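PDB 1O70: fasciclin-1, which mediates neural cell adhesion as a GPI-anchored extracellular protein built from FAS1 repeats, the third and fourth of which form this chain. Local coordinates for residues 110-115 against 288-293; 196-201 against 298-303. One frame throughout, in Å; residues are numbered along the deposited sequence.

Overall arrangement
Interactions 1 and 2 lie about 11 Å apart, centre to centre, and meet on the seven-stranded mixed sheet of the fourth FAS1 domain. Interaction 1 joins the two domains: strand 110-116 belongs to the corresponding sheet of the third FAS1 domain, while 288-293 lies on strand 284-295 of the fourth. Interaction 2 is internal to that second sheet, pairing strand 193-199 with 298-303. Along the chain the order is 110-115, 196-201, 288-293, 298-303, so the segments of the two contacts alternate. Strand 298-303 neighbours both 284-295 and 193-199, and backbone bonds such as Arg290 to Val302 therefore tie the residues at the domain interface directly to the buried sheet core.

Interaction 1: 110-115 against 288-293; sequences FLYFNV and VYRPDV. With NAG (2-acetamido-2-deoxy-beta-D-glucopyranose), chain B; NAG (2-acetamido-2-deoxy-beta-D-glucopyranose), chain C.
Tyr112 packs against Arg290 at about a right angle. The tyrosine OH lies 3.0 Å above one face of the Arg290 guanidinium, displaced toward its rim, and the ring and guanidinium planes are 68° apart. Although OH comes within 3.2 Å of Arg290 NH1, the angle is too poor for a hydrogen bond. The guanidinium instead spends its N-H groups on salt bridges, NH1 to Asp168 and NH2 to Glu127. A bend at chi3 (58°) carries the arginine chain past the ring, CD lying 3.7 Å from Tyr112 CE2.

Phe110 makes the apolar contact, its ring crossing Pro291 with CE2 4.1 Å from Pro291 CD. Its CZ also comes to 3.6 Å from the carbonyl oxygen Tyr289 O, which sits at the ring edge, near the plane. Tyr289 and Arg290 form a classic beta bulge facing Val302.

Sugar contacts continue along strand 110-116. The acetamido methyl C8 of NAG of chain B packs 3.7 Å from Tyr112 CE1, and Asn114 ND2 donates a nearly straight hydrogen bond (168°) to O6 of NAG of chain C, at 3.1 Å.

With Tyr112 and Phe110 meeting the bulged corner at Tyr289-Pro291, this is part of the interface between two consecutive FAS1 domains, flanked by the glycan attached to the protein at Asn132.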
loop_
_atom_site.group_PDB
_atom_site.type_symbol
_atom_site.label_atom_id
_atom_site.label_comp_id
_atom_site.label_asym_id
_atom_site.label_seq_id
_atom_site.Cartn_x
_atom_site.Cartn_y
_atom_site.Cartn_z
ATOM N N PHE A 110 3.289 -7.285 2.552
ATOM C CA PHE A 110 4.706 -7.255 2.225
ATOM C C PHE A 110 5.121 -5.779 2.264
ATOM O O PHE A 110 4.268 -4.894 2.333
ATOM C CB PHE A 110 4.985 -7.916 0.867
ATOM C CG PHE A 110 4.364 -7.219 -0.299
ATOM C CD1 PHE A 110 4.893 -6.016 -0.764
ATOM C CD2 PHE A 110 3.267 -7.775 -0.957
ATOM C CE1 PHE A 110 4.343 -5.367 -1.870
ATOM C CE2 PHE A 110 2.703 -7.138 -2.067
ATOM C CZ PHE A 110 3.246 -5.928 -2.525
ATOM N N LEU A 111 6.418 -5.518 2.262
ATOM C CA LEU A 111 6.917 -4.152 2.315
ATOM C C LEU A 111 7.918 -3.970 1.196
ATOM O O LEU A 111 8.218 -4.907 0.457
ATOM C CB LEU A 111 7.661 -3.904 3.628
ATOM C CG LEU A 111 7.127 -4.534 4.911
ATOM C CD1 LEU A 111 8.113 -4.319 6.059
ATOM C CD2 LEU A 111 5.769 -3.918 5.223
ATOM N N TYR A 112 8.433 -2.758 1.069
ATOM C CA TYR A 112 9.465 -2.482 0.088
ATOM C C TYR A 112 10.055 -1.157 0.516
ATOM O O TYR A 112 9.403 -0.386 1.222
ATOM C CB TYR A 112 8.914 -2.474 -1.353
ATOM C CG TYR A 112 7.919 -1.410 -1.687
ATOM C CD1 TYR A 112 8.337 -0.143 -2.115
ATOM C CD2 TYR A 112 6.553 -1.661 -1.574
ATOM C CE1 TYR A 112 7.420 0.846 -2.420
ATOM C CE2 TYR A 112 5.626 -0.692 -1.870
ATOM C CZ TYR A 112 6.063 0.565 -2.296
ATOM O OH TYR A 112 5.150 1.542 -2.626
ATOM N N PHE A 113 11.302 -0.916 0.132
ATOM C CA PHE A 113 11.988 0.295 0.538
ATOM C C PHE A 113 12.390 1.185 -0.621
ATOM O O PHE A 113 12.394 0.775 -1.783
ATOM C CB PHE A 113 13.260 -0.056 1.327
ATOM C CG PHE A 113 13.034 -0.981 2.490
ATOM C CD1 PHE A 113 12.774 -2.327 2.283
ATOM C CD2 PHE A 113 13.072 -0.501 3.794
ATOM C CE1 PHE A 113 12.555 -3.185 3.355
ATOM C CE2 PHE A 113 12.852 -1.353 4.874
ATOM C CZ PHE A 113 12.592 -2.698 4.648
ATOM N N ASN A 114 12.736 2.415 -0.276
ATOM C CA ASN A 114 13.215 3.382 -1.240
ATOM C C ASN A 114 14.448 4.001 -0.603
ATOM O O ASN A 114 14.394 4.453 0.544
ATOM C CB ASN A 114 12.186 4.472 -1.506
ATOM C CG ASN A 114 12.695 5.499 -2.496
ATOM O OD1 ASN A 114 13.079 5.154 -3.613
ATOM N ND2 ASN A 114 12.704 6.764 -2.095
ATOM N N VAL A 115 15.555 4.014 -1.343
ATOM C CA VAL A 115 16.809 4.572 -0.848
ATOM C C VAL A 115 17.273 5.769 -1.668
ATOM O O VAL A 115 17.335 5.697 -2.894
ATOM C CB VAL A 115 17.937 3.519 -0.865
ATOM C CG1 VAL A 115 19.243 4.156 -0.412
ATOM C CG2 VAL A 115 17.579 2.339 0.040
ATOM N N VAL A 288 -2.774 -6.924 -9.639
ATOM C CA VAL A 288 -2.834 -5.960 -8.552
ATOM C C VAL A 288 -1.415 -5.917 -7.968
ATOM O O VAL A 288 -0.995 -6.844 -7.283
ATOM C CB VAL A 288 -3.849 -6.412 -7.465
ATOM C CG1 VAL A 288 -3.930 -5.369 -6.361
ATOM C CG2 VAL A 288 -5.217 -6.632 -8.081
ATOM N N TYR A 289 -0.680 -4.847 -8.261
ATOM C CA TYR A 289 0.699 -4.694 -7.796
ATOM C C TYR A 289 0.838 -4.486 -6.285
ATOM O O TYR A 289 1.673 -5.116 -5.643
ATOM C CB TYR A 289 1.372 -3.542 -8.543
ATOM C CG TYR A 289 2.832 -3.381 -8.223
ATOM C CD1 TYR A 289 3.746 -4.391 -8.525
ATOM C CD2 TYR A 289 3.302 -2.227 -7.601
ATOM C CE1 TYR A 289 5.101 -4.257 -8.211
ATOM C CE2 TYR A 289 4.657 -2.083 -7.284
ATOM C CZ TYR A 289 5.548 -3.103 -7.591
ATOM O OH TYR A 289 6.882 -2.969 -7.269
ATOM N N ARG A 290 0.050 -3.583 -5.717
ATOM C CA ARG A 290 0.084 -3.358 -4.274
ATOM C C ARG A 290 -1.359 -3.453 -3.798
ATOM O O ARG A 290 -2.156 -2.521 -3.977
ATOM C CB ARG A 290 0.640 -1.972 -3.938
ATOM C CG ARG A 290 2.154 -1.859 -3.975
ATOM C CD ARG A 290 2.574 -0.415 -3.920
ATOM N NE ARG A 290 2.077 0.254 -2.723
ATOM C CZ ARG A 290 1.949 1.573 -2.619
ATOM N NH1 ARG A 290 2.281 2.353 -3.649
ATOM N NH2 ARG A 290 1.494 2.105 -1.491
ATOM N N PRO A 291 -1.728 -4.598 -3.226
ATOM C CA PRO A 291 -3.101 -4.731 -2.749
ATOM C C PRO A 291 -3.251 -4.190 -1.341
ATOM O O PRO A 291 -2.291 -4.114 -0.573
ATOM C CB PRO A 291 -3.313 -6.229 -2.769
ATOM C CG PRO A 291 -1.968 -6.724 -2.329
ATOM C CD PRO A 291 -1.044 -5.902 -3.215
ATOM N N ASP A 292 -4.470 -3.804 -1.012
ATOM C CA ASP A 292 -4.770 -3.356 0.329
ATOM C C ASP A 292 -3.914 -2.249 0.922
ATOM O O ASP A 292 -3.421 -2.392 2.034
ATOM C CB ASP A 292 -4.737 -4.582 1.243
ATOM C CG ASP A 292 -5.537 -5.748 0.664
ATOM O OD1 ASP A 292 -6.689 -5.512 0.244
ATOM O OD2 ASP A 292 -5.028 -6.889 0.615
ATOM N N VAL A 293 -3.735 -1.148 0.204
ATOM C CA VAL A 293 -2.964 -0.044 0.752
ATOM C C VAL A 293 -3.981 0.737 1.579
ATOM O O VAL A 293 -4.599 1.675 1.092
ATOM C CB VAL A 293 -2.372 0.836 -0.379
ATOM C CG1 VAL A 293 -1.654 2.052 0.209
ATOM C CG2 VAL A 293 -1.396 0.003 -1.227
HETATM C C1 NAG B . 7.683 7.710 1.205
HETATM C C2 NAG B . 8.269 7.153 -0.089
HETATM C C3 NAG B . 9.415 8.063 -0.542
HETATM C C4 NAG B . 8.940 9.523 -0.669
HETATM C C5 NAG B . 8.252 9.952 0.642
HETATM C C6 NAG B . 7.644 11.336 0.606
HETATM C C7 NAG B . 8.253 4.784 -0.521
HETATM C C8 NAG B . 8.875 3.418 -0.264
HETATM N N2 NAG B . 8.774 5.816 0.133
HETATM O O3 NAG B . 9.963 7.594 -1.762
HETATM O O4 NAG B . 10.080 10.375 -0.899
HETATM O O5 NAG B . 7.194 9.034 0.983
HETATM O O6 NAG B . 6.793 11.484 -0.522
HETATM O O7 NAG B . 7.313 4.897 -1.300
HETATM C C1 NAG C . 10.326 10.772 -2.196
HETATM C C2 NAG C . 11.141 12.049 -2.173
HETATM C C3 NAG C . 11.385 12.509 -3.610
HETATM C C4 NAG C . 12.072 11.365 -4.384
HETATM C C5 NAG C . 11.294 10.044 -4.257
HETATM C C6 NAG C . 12.109 8.887 -4.822
HETATM C C7 NAG C . 10.952 13.566 -0.313
HETATM C C8 NAG C . 10.909 15.077 -0.132
HETATM N N2 NAG C . 10.432 13.073 -1.432
HETATM O O3 NAG C . 12.192 13.667 -3.598
HETATM O O4 NAG C . 12.230 11.697 -5.759
HETATM O O5 NAG C . 11.043 9.730 -2.870
HETATM O O6 NAG C . 13.399 8.841 -4.219
HETATM O O7 NAG C . 11.455 12.855 0.554
#

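Interaction 2: 196-201 against 298-303; sequences YFVPRD and GIIHVI. With SO4 (sulfate ion), chain D.
Arg200 leaves the end of strand 193-199 beside Val302, its CB 3.6 Å from Val302 CG1 and already 3.4 Å from sulfate O2. CG and CD run along the same oxygen, and CG also lies 3.5 Å from the carbonyl oxygen Ile303 O, which accepts the backbone N-H of Arg200. A turn at chi3 (-63°) then directs the head group to the anion: NE gives a hydrogen bond to O2 at 2.9 Å, and NH2 reaches O4 near the guanidinium plane. The sulfate, probably from the crystallisation liquor, is also bound by Lys202 N, while Tyr289 makes a cation-pi contact with the arginine.

Before Arg200 in the chain, strand 196-199 runs parallel to 298-303, laced to it by backbone bonds, Tyr196 beside Ile300 and Pro199 beside Ile303. On one face Val198 CG2 meets Ile300 CG2 at 3.7 Å; on the other Phe197 and His301 lie side by side, their planes 34° apart. Both His301 nitrogens are engaged, ND1 by Asp292 N and NE2 by Tyr242 O.

Arg200 occupies the N-cap position of helix 201-210, so the guanidinium and the amides of the helix start together offer positive electrostatics that would favour an anion here.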
loop_
_atom_site.group_PDB
_atom_site.type_symbol
_atom_site.label_atom_id
_atom_site.label_comp_id
_atom_site.label_asym_id
_atom_site.label_seq_id
_atom_site.Cartn_x
_atom_site.Cartn_y
_atom_site.Cartn_z
ATOM N N TYR A 196 -10.227 2.811 -4.027
ATOM C CA TYR A 196 -9.653 3.345 -5.256
ATOM C C TYR A 196 -8.639 2.402 -5.905
ATOM O O TYR A 196 -7.607 2.074 -5.309
ATOM C CB TYR A 196 -8.993 4.701 -4.948
ATOM C CG TYR A 196 -8.791 5.638 -6.131
ATOM C CD1 TYR A 196 -8.095 6.838 -5.970
ATOM C CD2 TYR A 196 -9.271 5.326 -7.406
ATOM C CE1 TYR A 196 -7.869 7.702 -7.039
ATOM C CE2 TYR A 196 -9.057 6.187 -8.487
ATOM C CZ TYR A 196 -8.349 7.373 -8.299
ATOM O OH TYR A 196 -8.096 8.204 -9.374
ATOM N N PHE A 197 -8.953 1.957 -7.120
ATOM C CA PHE A 197 -8.057 1.089 -7.866
ATOM C C PHE A 197 -7.176 2.050 -8.634
ATOM O O PHE A 197 -7.565 2.569 -9.680
ATOM C CB PHE A 197 -8.824 0.178 -8.827
ATOM C CG PHE A 197 -9.732 -0.787 -8.140
ATOM C CD1 PHE A 197 -10.994 -0.380 -7.728
ATOM C CD2 PHE A 197 -9.297 -2.074 -7.826
ATOM C CE1 PHE A 197 -11.820 -1.231 -7.007
ATOM C CE2 PHE A 197 -10.113 -2.943 -7.101
ATOM C CZ PHE A 197 -11.378 -2.519 -6.687
ATOM N N VAL A 198 -5.987 2.285 -8.088
ATOM C CA VAL A 198 -5.035 3.227 -8.655
ATOM C C VAL A 198 -3.958 2.677 -9.579
ATOM O O VAL A 198 -3.096 1.915 -9.157
ATOM C CB VAL A 198 -4.293 3.983 -7.546
ATOM C CG1 VAL A 198 -3.317 4.946 -8.159
ATOM C CG2 VAL A 198 -5.284 4.705 -6.652
ATOM N N PRO A 199 -3.992 3.061 -10.863
ATOM C CA PRO A 199 -2.955 2.562 -11.771
ATOM C C PRO A 199 -1.618 3.212 -11.358
ATOM O O PRO A 199 -1.568 4.406 -11.070
ATOM C CB PRO A 199 -3.431 3.046 -13.140
ATOM C CG PRO A 199 -4.941 3.097 -12.981
ATOM C CD PRO A 199 -5.082 3.714 -11.613
ATOM N N ARG A 200 -0.543 2.430 -11.309
ATOM C CA ARG A 200 0.763 2.959 -10.933
ATOM C C ARG A 200 1.327 3.741 -12.115
ATOM O O ARG A 200 0.815 3.635 -13.227
ATOM C CB ARG A 200 1.716 1.820 -10.586
ATOM C CG ARG A 200 1.928 0.875 -11.744
ATOM C CD ARG A 200 2.678 -0.369 -11.330
ATOM N NE ARG A 200 4.016 -0.057 -10.853
ATOM C CZ ARG A 200 4.976 -0.963 -10.691
ATOM N NH1 ARG A 200 4.740 -2.242 -10.970
ATOM N NH2 ARG A 200 6.172 -0.591 -10.252
ATOM N N ASP A 201 2.378 4.526 -11.885
ATOM C CA ASP A 201 2.981 5.301 -12.961
ATOM C C ASP A 201 3.335 4.417 -14.167
ATOM O O ASP A 201 2.976 4.748 -15.308
ATOM C CB ASP A 201 4.225 6.034 -12.450
ATOM C CG ASP A 201 3.889 7.374 -11.776
ATOM O OD1 ASP A 201 2.692 7.637 -11.468
ATOM O OD2 ASP A 201 4.833 8.168 -11.543
ATOM N N GLY A 298 -10.716 4.649 3.723
ATOM C CA GLY A 298 -10.843 3.711 2.627
ATOM C C GLY A 298 -9.608 2.874 2.379
ATOM O O GLY A 298 -8.745 2.744 3.242
ATOM N N ILE A 299 -9.524 2.302 1.186
ATOM C CA ILE A 299 -8.404 1.458 0.828
ATOM C C ILE A 299 -8.045 1.697 -0.629
ATOM O O ILE A 299 -8.914 1.978 -1.452
ATOM C CB ILE A 299 -8.770 -0.036 1.024
ATOM C CG1 ILE A 299 -7.523 -0.916 0.900
ATOM C CG2 ILE A 299 -9.774 -0.458 -0.032
ATOM C CD1 ILE A 299 -7.790 -2.361 1.239
ATOM N N ILE A 300 -6.761 1.582 -0.941
ATOM C CA ILE A 300 -6.280 1.763 -2.302
ATOM C C ILE A 300 -5.631 0.480 -2.814
ATOM O O ILE A 300 -4.887 -0.168 -2.084
ATOM C CB ILE A 300 -5.220 2.860 -2.361
ATOM C CG1 ILE A 300 -5.885 4.236 -2.276
ATOM C CG2 ILE A 300 -4.369 2.702 -3.627
ATOM C CD1 ILE A 300 -4.877 5.384 -2.303
ATOM N N HIS A 301 -5.899 0.109 -4.061
ATOM C CA HIS A 301 -5.274 -1.088 -4.638
ATOM C C HIS A 301 -4.486 -0.638 -5.870
ATOM O O HIS A 301 -5.070 -0.223 -6.879
ATOM C CB HIS A 301 -6.326 -2.106 -5.063
ATOM C CG HIS A 301 -7.233 -2.542 -3.953
ATOM N ND1 HIS A 301 -6.806 -3.341 -2.914
ATOM C CD2 HIS A 301 -8.545 -2.294 -3.724
ATOM C CE1 HIS A 301 -7.815 -3.569 -2.092
ATOM N NE2 HIS A 301 -8.882 -2.945 -2.561
ATOM N N VAL A 302 -3.164 -0.716 -5.804
ATOM C CA VAL A 302 -2.363 -0.279 -6.939
ATOM C C VAL A 302 -2.359 -1.330 -8.035
ATOM O O VAL A 302 -1.927 -2.465 -7.831
ATOM C CB VAL A 302 -0.918 0.032 -6.528
ATOM C CG1 VAL A 302 -0.142 0.497 -7.741
ATOM C CG2 VAL A 302 -0.906 1.104 -5.450
ATOM N N ILE A 303 -2.845 -0.950 -9.208
ATOM C CA ILE A 303 -2.899 -1.892 -10.308
ATOM C C ILE A 303 -1.847 -1.652 -11.385
ATOM O O ILE A 303 -1.255 -0.575 -11.453
ATOM C CB ILE A 303 -4.314 -1.934 -10.890
ATOM C CG1 ILE A 303 -4.701 -0.591 -11.498
ATOM C CG2 ILE A 303 -5.293 -2.280 -9.759
ATOM C CD1 ILE A 303 -6.103 -0.587 -12.083
HETATM S S SO4 D . 6.331 2.961 -10.866
HETATM O O1 SO4 D . 6.340 3.886 -9.739
HETATM O O2 SO4 D . 4.934 2.661 -11.225
HETATM O O3 SO4 D . 7.006 3.552 -12.031
HETATM O O4 SO4 D . 7.022 1.719 -10.468
#